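Local coordinates for Pli0006 protein (Listeria innocua, PDB 3OP9) that probably binds DNA through an N-terminal helix-turn-helix domain of the XRE (Cro/C1) type and is thought to act as a plasmid-encoded transcriptional regulator, at residues Thr47-Ile51 and Glu52-Arg56; Leu63-Asp66 and Glu67-Tyr71; Lys102-Val105 and Asp106-Thr110. One frame throughout, in Å; residues are numbered along the deposited sequence.

Contact 1: residues Thr47-Ile51 and Glu52-Arg56; sequences TKPDI and EKLIR
Asp50 and Lys53 meet at the N-cap of helix 51-61, within the all-helical helix-turn-helix domain. Capping comes first: Asp50 OD1 accepts from Lys53 N at 3.1 Å, with an N-H...O angle of 161° and the donor almost in line with the carboxylate C-O bond. The first torsion of Asp50 explains the reach, since chi1 of 59° sets CG between the backbone N and the carbonyl carbon and swings the carboxylate over the opening turn. Two backbone bonds then begin the helical ladder, Leu54 N to Asp50 O and Ile55 N to Ile51 O.

Charge adds a weaker link. The lysine chain, extended as far as CE, turns at its last torsion, and Lys53 NZ lies 3.7 Å from Asp50 OD2, a long salt bridge.

Apolar contacts fall into two groups. The Pro49 ring meets Lys53 by CB to CB at 3.6 Å and crosses Leu54 at about a right angle; Phe10 of helix 10-21 touches both Pro49 and Leu54. Ile51, by contrast, packs against Val69 of the second subunit while running alongside Ile55, both chains pointing the same way, with Ile51 CG1 3.8 Å from Ile55 CD1.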
loop_
_atom_site.group_PDB
_atom_site.type_symbol
_atom_site.label_atom_id
_atom_site.label_comp_id
_atom_site.label_asym_id
_atom_site.label_seq_id
_atom_site.Cartn_x
_atom_site.Cartn_y
_atom_site.Cartn_z
ATOM N N THR A 47 13.832 -24.900 8.077
ATOM C CA THR A 47 14.925 -23.943 7.949
ATOM C C THR A 47 14.388 -22.754 7.157
ATOM O O THR A 47 13.488 -22.928 6.334
ATOM C CB THR A 47 16.137 -24.545 7.228
ATOM O OG1 THR A 47 17.341 -23.886 7.654
ATOM C CG2 THR A 47 15.993 -24.402 5.719
ATOM N N LYS A 48 14.932 -21.564 7.409
ATOM C CA LYS A 48 14.464 -20.333 6.751
ATOM C C LYS A 48 15.585 -19.651 5.985
ATOM O O LYS A 48 16.738 -19.743 6.376
ATOM C CB LYS A 48 13.918 -19.342 7.778
ATOM C CG LYS A 48 12.619 -19.766 8.461
ATOM C CD LYS A 48 12.835 -19.956 9.953
ATOM C CE LYS A 48 11.563 -19.704 10.742
ATOM N NZ LYS A 48 10.682 -20.901 10.817
ATOM N N PRO A 49 15.243 -18.944 4.896
ATOM C CA PRO A 49 16.258 -18.291 4.060
ATOM C C PRO A 49 16.716 -16.979 4.665
ATOM O O PRO A 49 16.015 -16.393 5.491
ATOM C CB PRO A 49 15.506 -18.027 2.752
ATOM C CG PRO A 49 14.094 -17.769 3.210
ATOM C CD PRO A 49 13.875 -18.631 4.441
ATOM N N ASP A 50 17.897 -16.512 4.270
ATOM C CA ASP A 50 18.359 -15.212 4.726
ATOM C C ASP A 50 17.755 -14.163 3.810
ATOM O O ASP A 50 17.139 -14.503 2.804
ATOM C CB ASP A 50 19.894 -15.124 4.750
ATOM C CG ASP A 50 20.529 -15.377 3.390
ATOM O OD1 ASP A 50 19.853 -15.208 2.359
ATOM O OD2 ASP A 50 21.724 -15.734 3.348
ATOM N N ILE A 51 17.952 -12.897 4.153
ATOM C CA ILE A 51 17.336 -11.791 3.449
ATOM C C ILE A 51 17.623 -11.832 1.947
ATOM O O ILE A 51 16.766 -11.473 1.134
ATOM C CB ILE A 51 17.836 -10.451 4.005
ATOM C CG1 ILE A 51 17.104 -9.285 3.337
ATOM C CG2 ILE A 51 19.324 -10.296 3.767
ATOM C CD1 ILE A 51 17.710 -7.925 3.651
ATOM N N GLU A 52 18.823 -12.248 1.566
ATOM C CA GLU A 52 19.173 -12.228 0.137
ATOM C C GLU A 52 18.308 -13.221 -0.612
ATOM O O GLU A 52 17.816 -12.949 -1.712
ATOM C CB GLU A 52 20.651 -12.592 -0.067
ATOM C CG GLU A 52 21.625 -11.563 0.491
ATOM C CD GLU A 52 21.551 -10.213 -0.220
ATOM O OE1 GLU A 52 20.660 -10.026 -1.083
ATOM O OE2 GLU A 52 22.390 -9.336 0.088
ATOM N N LYS A 53 18.082 -14.373 0.000
ATOM C CA LYS A 53 17.219 -15.382 -0.630
ATOM C C LYS A 53 15.730 -14.981 -0.661
ATOM O O LYS A 53 15.034 -15.256 -1.639
ATOM C CB LYS A 53 17.466 -16.738 0.037
ATOM C CG LYS A 53 18.839 -17.261 -0.339
ATOM C CD LYS A 53 19.191 -18.545 0.336
ATOM C CE LYS A 53 20.583 -18.965 -0.058
ATOM N NZ LYS A 53 21.585 -17.942 0.322
ATOM N N LEU A 54 15.239 -14.302 0.371
ATOM C CA LEU A 54 13.879 -13.779 0.334
ATOM C C LEU A 54 13.727 -12.755 -0.762
ATOM O O LEU A 54 12.678 -12.696 -1.394
ATOM C CB LEU A 54 13.503 -13.109 1.657
ATOM C CG LEU A 54 13.314 -14.076 2.828
ATOM C CD1 LEU A 54 13.282 -13.340 4.154
ATOM C CD2 LEU A 54 12.048 -14.873 2.593
ATOM N N ILE A 55 14.741 -11.909 -0.958
ATOM C CA ILE A 55 14.675 -10.887 -2.012
ATOM C C ILE A 55 14.680 -11.510 -3.405
ATOM O O ILE A 55 13.953 -11.058 -4.293
ATOM C CB ILE A 55 15.819 -9.855 -1.887
ATOM C CG1 ILE A 55 15.505 -8.896 -0.732
ATOM C CG2 ILE A 55 15.976 -9.034 -3.183
ATOM C CD1 ILE A 55 16.708 -8.133 -0.255
ATOM N N ARG A 56 15.482 -12.557 -3.603
ATOM C CA ARG A 56 15.476 -13.225 -4.896
ATOM C C ARG A 56 14.106 -13.845 -5.143
ATOM O O ARG A 56 13.612 -13.788 -6.268
ATOM C CB ARG A 56 16.545 -14.327 -5.007
ATOM C CG ARG A 56 17.970 -13.853 -5.056
ATOM C CD ARG A 56 18.901 -15.037 -5.326
ATOM N NE ARG A 56 20.296 -14.639 -5.497
ATOM C CZ ARG A 56 20.779 -14.046 -6.586
ATOM N NH1 ARG A 56 19.977 -13.765 -7.604
ATOM N NH2 ARG A 56 22.066 -13.724 -6.654
#

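Contact 2: residues Leu63-Asp66 and Glu67-Tyr71; sequences LSID and ELVGY
Glu67 and Ser64 form a capping box at the start of helix 65-69, a short helix that a Schellman motif closes one turn later. Glu67 N donates to Ser64 OG at 2.8 Å, while Ser64 N returns a bond to Glu67 OE1 at 3.0 Å. The second bond is nearly straight at hydrogen but meets the oxygen from above the carboxylate plane, 39° out of it. The glutamate chain, extended beyond CG, carries the carboxylate back beside the serine backbone.

Leu68 follows, its N bonded to Ser64 O and its CD1 4.2 Å from Leu63 CD1; these two side chains cross at about a right angle, and Leu17 of helix 10-21 touches both. Val69 N continues the helical pattern to Ile65 O at 3.0 Å.

Gly70, with a positive phi of 72°, is the C-prime residue: its N makes weak bonds to Glu67 O and Asp66 O. This left-handed turn of the backbone lets Tyr71 N reach Asp66 O at 3.0 Å, the i+5 to i (6→1) bond of the Schellman motif.

The Tyr71 side chain runs beside that of Asp66, whose OD2 is bonded to Ile65 N of the second subunit, while its own backbone N is bonded to Asp66 OD1 there. Asp66 OD2 sits at the ring edge, 3.0 Å from Tyr71 CD2, with carboxylate and ring planes 47° apart.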
loop_
_atom_site.group_PDB
_atom_site.type_symbol
_atom_site.label_atom_id
_atom_site.label_comp_id
_atom_site.label_asym_id
_atom_site.label_seq_id
_atom_site.Cartn_x
_atom_site.Cartn_y
_atom_site.Cartn_z
ATOM N N LEU A 63 6.481 -10.141 -5.726
ATOM C CA LEU A 63 5.744 -10.033 -4.467
ATOM C C LEU A 63 6.480 -9.057 -3.569
ATOM O O LEU A 63 7.686 -8.886 -3.717
ATOM C CB LEU A 63 5.750 -11.393 -3.770
ATOM C CG LEU A 63 5.057 -12.531 -4.537
ATOM C CD1 LEU A 63 5.268 -13.837 -3.791
ATOM C CD2 LEU A 63 3.600 -12.211 -4.666
ATOM N N SER A 64 5.779 -8.445 -2.620
ATOM C CA SER A 64 6.493 -7.742 -1.554
ATOM C C SER A 64 7.108 -8.817 -0.670
ATOM O O SER A 64 6.645 -9.961 -0.652
ATOM C CB SER A 64 5.540 -6.867 -0.742
ATOM O OG SER A 64 4.605 -7.702 -0.081
ATOM N N ILE A 65 8.150 -8.468 0.078
ATOM C CA ILE A 65 8.706 -9.425 1.013
ATOM C C ILE A 65 7.647 -9.723 2.059
ATOM O O ILE A 65 7.529 -10.846 2.508
ATOM C CB ILE A 65 9.983 -8.877 1.680
ATOM C CG1 ILE A 65 11.059 -8.670 0.616
ATOM C CG2 ILE A 65 10.494 -9.843 2.754
ATOM C CD1 ILE A 65 12.310 -8.010 1.167
ATOM N N ASP A 66 6.875 -8.705 2.436
ATOM C CA ASP A 66 5.795 -8.906 3.419
ATOM C C ASP A 66 4.772 -9.956 2.967
ATOM O O ASP A 66 4.388 -10.811 3.744
ATOM C CB ASP A 66 5.119 -7.571 3.741
ATOM C CG ASP A 66 6.094 -6.577 4.412
ATOM O OD1 ASP A 66 6.885 -5.942 3.694
ATOM O OD2 ASP A 66 6.121 -6.442 5.645
ATOM N N GLU A 67 4.321 -9.869 1.716
ATOM C CA GLU A 67 3.412 -10.863 1.146
ATOM C C GLU A 67 4.083 -12.247 1.146
ATOM O O GLU A 67 3.462 -13.255 1.502
ATOM C CB GLU A 67 3.052 -10.484 -0.313
ATOM C CG GLU A 67 2.093 -9.301 -0.434
ATOM C CD GLU A 67 1.933 -8.776 -1.873
ATOM O OE1 GLU A 67 2.840 -9.001 -2.722
ATOM O OE2 GLU A 67 0.903 -8.112 -2.136
ATOM N N LEU A 68 5.310 -12.316 0.653
ATOM C CA LEU A 68 6.030 -13.606 0.594
ATOM C C LEU A 68 6.126 -14.328 1.941
ATOM O O LEU A 68 5.910 -15.546 2.029
ATOM C CB LEU A 68 7.444 -13.379 0.047
ATOM C CG LEU A 68 8.354 -14.597 -0.053
ATOM C CD1 LEU A 68 7.719 -15.689 -0.958
ATOM C CD2 LEU A 68 9.747 -14.171 -0.565
ATOM N N VAL A 69 6.447 -13.596 3.005
ATOM C CA VAL A 69 6.508 -14.244 4.299
ATOM C C VAL A 69 5.224 -14.212 5.115
ATOM O O VAL A 69 5.193 -14.849 6.150
ATOM C CB VAL A 69 7.664 -13.721 5.169
ATOM C CG1 VAL A 69 8.942 -13.733 4.388
ATOM C CG2 VAL A 69 7.341 -12.325 5.733
ATOM N N GLY A 70 4.173 -13.500 4.682
ATOM C CA GLY A 70 2.934 -13.432 5.461
ATOM C C GLY A 70 3.059 -12.579 6.725
ATOM O O GLY A 70 2.464 -12.855 7.781
ATOM N N TYR A 71 3.823 -11.508 6.612
ATOM C CA TYR A 71 3.996 -10.564 7.736
ATOM C C TYR A 71 2.926 -9.484 7.683
ATOM O O TYR A 71 2.752 -8.854 6.644
ATOM C CB TYR A 71 5.394 -9.931 7.672
ATOM C CG TYR A 71 5.593 -8.857 8.756
ATOM C CD1 TYR A 71 5.729 -9.216 10.091
ATOM C CD2 TYR A 71 5.580 -7.498 8.437
ATOM C CE1 TYR A 71 5.877 -8.243 11.088
ATOM C CE2 TYR A 71 5.737 -6.522 9.425
ATOM C CZ TYR A 71 5.891 -6.905 10.739
ATOM O OH TYR A 71 6.032 -5.944 11.717
#

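Contact 3: residues Lys102-Val105 and Asp106-Thr110; sequences KILV and DTVET
Lys102 and Asp106 cross at a slant, the lysine chain running out in extended form before bending at its last torsion (chi4 -61°) to bring NZ within 3.0 Å of Asp106 OD2. This is a hydrogen-bonded salt bridge in which NZ lies nearly on the extension of the carboxylate C-O bond. The lysine stem shares the approach, with CG 3.5 Å from the same OD2.

Ile103 and Thr107 are also set obliquely, but here the polar contact is with the backbone. Thr107 OG1 donates to Ile103 O at 2.7 Å, while Thr107 N donates to that oxygen at 2.9 Å; the two donors arrive from opposite faces of the carbonyl plane. With chi1 at -65°, OG1 lies beside its own backbone N and reaches back along the helix.

All these pairs are i to i+4 neighbours on helix 95-111, whose backbone bonds continue through Val108 N to Leu104 O and Glu109 N to Val105 O. Leu104 packs on Val108 of the fourth subunit and Val108 on its Leu104. Glu109 forms salt bridges with Arg93 of that subunit and Arg16 of the second. Its chain lies alongside Val105, both pointing the same way, with OE2 3.6 Å from Val105 CG1.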
loop_
_atom_site.group_PDB
_atom_site.type_symbol
_atom_site.label_atom_id
_atom_site.label_comp_id
_atom_site.label_asym_id
_atom_site.label_seq_id
_atom_site.Cartn_x
_atom_site.Cartn_y
_atom_site.Cartn_z
ATOM N N LYS A 102 16.141 14.628 -3.520
ATOM C CA LYS A 102 17.106 13.711 -2.879
ATOM C C LYS A 102 18.495 14.329 -2.758
ATOM O O LYS A 102 19.166 14.184 -1.734
ATOM C CB LYS A 102 17.201 12.416 -3.683
ATOM C CG LYS A 102 18.209 11.390 -3.109
ATOM C CD LYS A 102 18.155 10.092 -3.926
ATOM C CE LYS A 102 19.090 9.019 -3.333
ATOM N NZ LYS A 102 20.540 9.449 -3.329
ATOM N N ILE A 103 18.961 14.989 -3.816
ATOM C CA ILE A 103 20.276 15.658 -3.732
ATOM C C ILE A 103 20.283 16.760 -2.686
ATOM O O ILE A 103 21.252 16.942 -1.949
ATOM C CB ILE A 103 20.668 16.220 -5.086
ATOM C CG1 ILE A 103 20.892 15.039 -6.034
ATOM C CG2 ILE A 103 21.973 17.098 -4.977
ATOM C CD1 ILE A 103 20.833 15.451 -7.543
ATOM N N LEU A 104 19.205 17.529 -2.633
ATOM C CA LEU A 104 19.124 18.634 -1.679
ATOM C C LEU A 104 19.225 18.096 -0.257
ATOM O O LEU A 104 19.979 18.579 0.575
ATOM C CB LEU A 104 17.770 19.349 -1.859
ATOM C CG LEU A 104 17.479 20.451 -0.831
ATOM C CD1 LEU A 104 18.544 21.551 -0.924
ATOM C CD2 LEU A 104 16.117 21.067 -1.060
ATOM N N VAL A 105 18.403 17.098 0.031
ATOM C CA VAL A 105 18.334 16.561 1.378
ATOM C C VAL A 105 19.609 15.844 1.732
ATOM O O VAL A 105 20.126 16.052 2.836
ATOM C CB VAL A 105 17.112 15.602 1.534
ATOM C CG1 VAL A 105 17.220 14.836 2.889
ATOM C CG2 VAL A 105 15.818 16.420 1.406
ATOM N N ASP A 106 20.146 15.018 0.820
ATOM C CA ASP A 106 21.444 14.328 1.088
ATOM C C ASP A 106 22.561 15.350 1.352
ATOM O O ASP A 106 23.432 15.158 2.220
ATOM C CB ASP A 106 21.907 13.452 -0.092
ATOM C CG ASP A 106 21.115 12.146 -0.238
ATOM O OD1 ASP A 106 20.375 11.758 0.682
ATOM O OD2 ASP A 106 21.257 11.506 -1.304
ATOM N N THR A 107 22.588 16.412 0.556
ATOM C CA THR A 107 23.633 17.414 0.697
ATOM C C THR A 107 23.553 18.055 2.060
ATOM O O THR A 107 24.550 18.202 2.754
ATOM C CB THR A 107 23.498 18.507 -0.393
ATOM O OG1 THR A 107 23.732 17.893 -1.657
ATOM C CG2 THR A 107 24.527 19.630 -0.185
ATOM N N VAL A 108 22.355 18.455 2.450
ATOM C CA VAL A 108 22.227 19.169 3.700
ATOM C C VAL A 108 22.584 18.218 4.839
ATOM O O VAL A 108 23.261 18.602 5.787
ATOM C CB VAL A 108 20.798 19.744 3.864
ATOM C CG1 VAL A 108 20.573 20.213 5.294
ATOM C CG2 VAL A 108 20.557 20.877 2.864
ATOM N N GLU A 109 22.143 16.963 4.755
ATOM C CA GLU A 109 22.518 15.988 5.777
ATOM C C GLU A 109 24.007 15.763 5.854
ATOM O O GLU A 109 24.546 15.560 6.954
ATOM C CB GLU A 109 21.819 14.632 5.538
ATOM C CG GLU A 109 20.360 14.677 5.828
ATOM C CD GLU A 109 19.683 13.332 5.637
ATOM O OE1 GLU A 109 20.360 12.349 5.258
ATOM O OE2 GLU A 109 18.463 13.277 5.854
ATOM N N THR A 110 24.694 15.789 4.719
ATOM C CA THR A 110 26.157 15.628 4.742
ATOM C C THR A 110 26.833 16.838 5.368
ATOM O O THR A 110 27.806 16.709 6.124
ATOM C CB THR A 110 26.743 15.451 3.332
ATOM O OG1 THR A 110 26.310 14.195 2.792
ATOM C CG2 THR A 110 28.273 15.496 3.374
#

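Contacts 1 and 2 belong to one packed unit, their centres 12 Å apart, whereas contact 3 lies 32 Å from either, centre to centre, a surface contact within helix 95-111. Contact 2 is buried and contact 1 partly so. Helices 51-61 and 65-69 follow each other in the chain and touch directly: Leu54 CD2 is 3.8 Å from Val69 CG1, and Ile55 CG1 is 3.8 Å from Ile65 CD1. Both contacts also meet the second subunit. Their polar chemistry is that of helix ends, an aspartate cap in one, a serine-glutamate box and Schellman motif at a glycine in the other. Contact 3 instead holds one lysine-aspartate ion pair and a threonine hydroxyl bonded to the backbone, and packs on the fourth subunit.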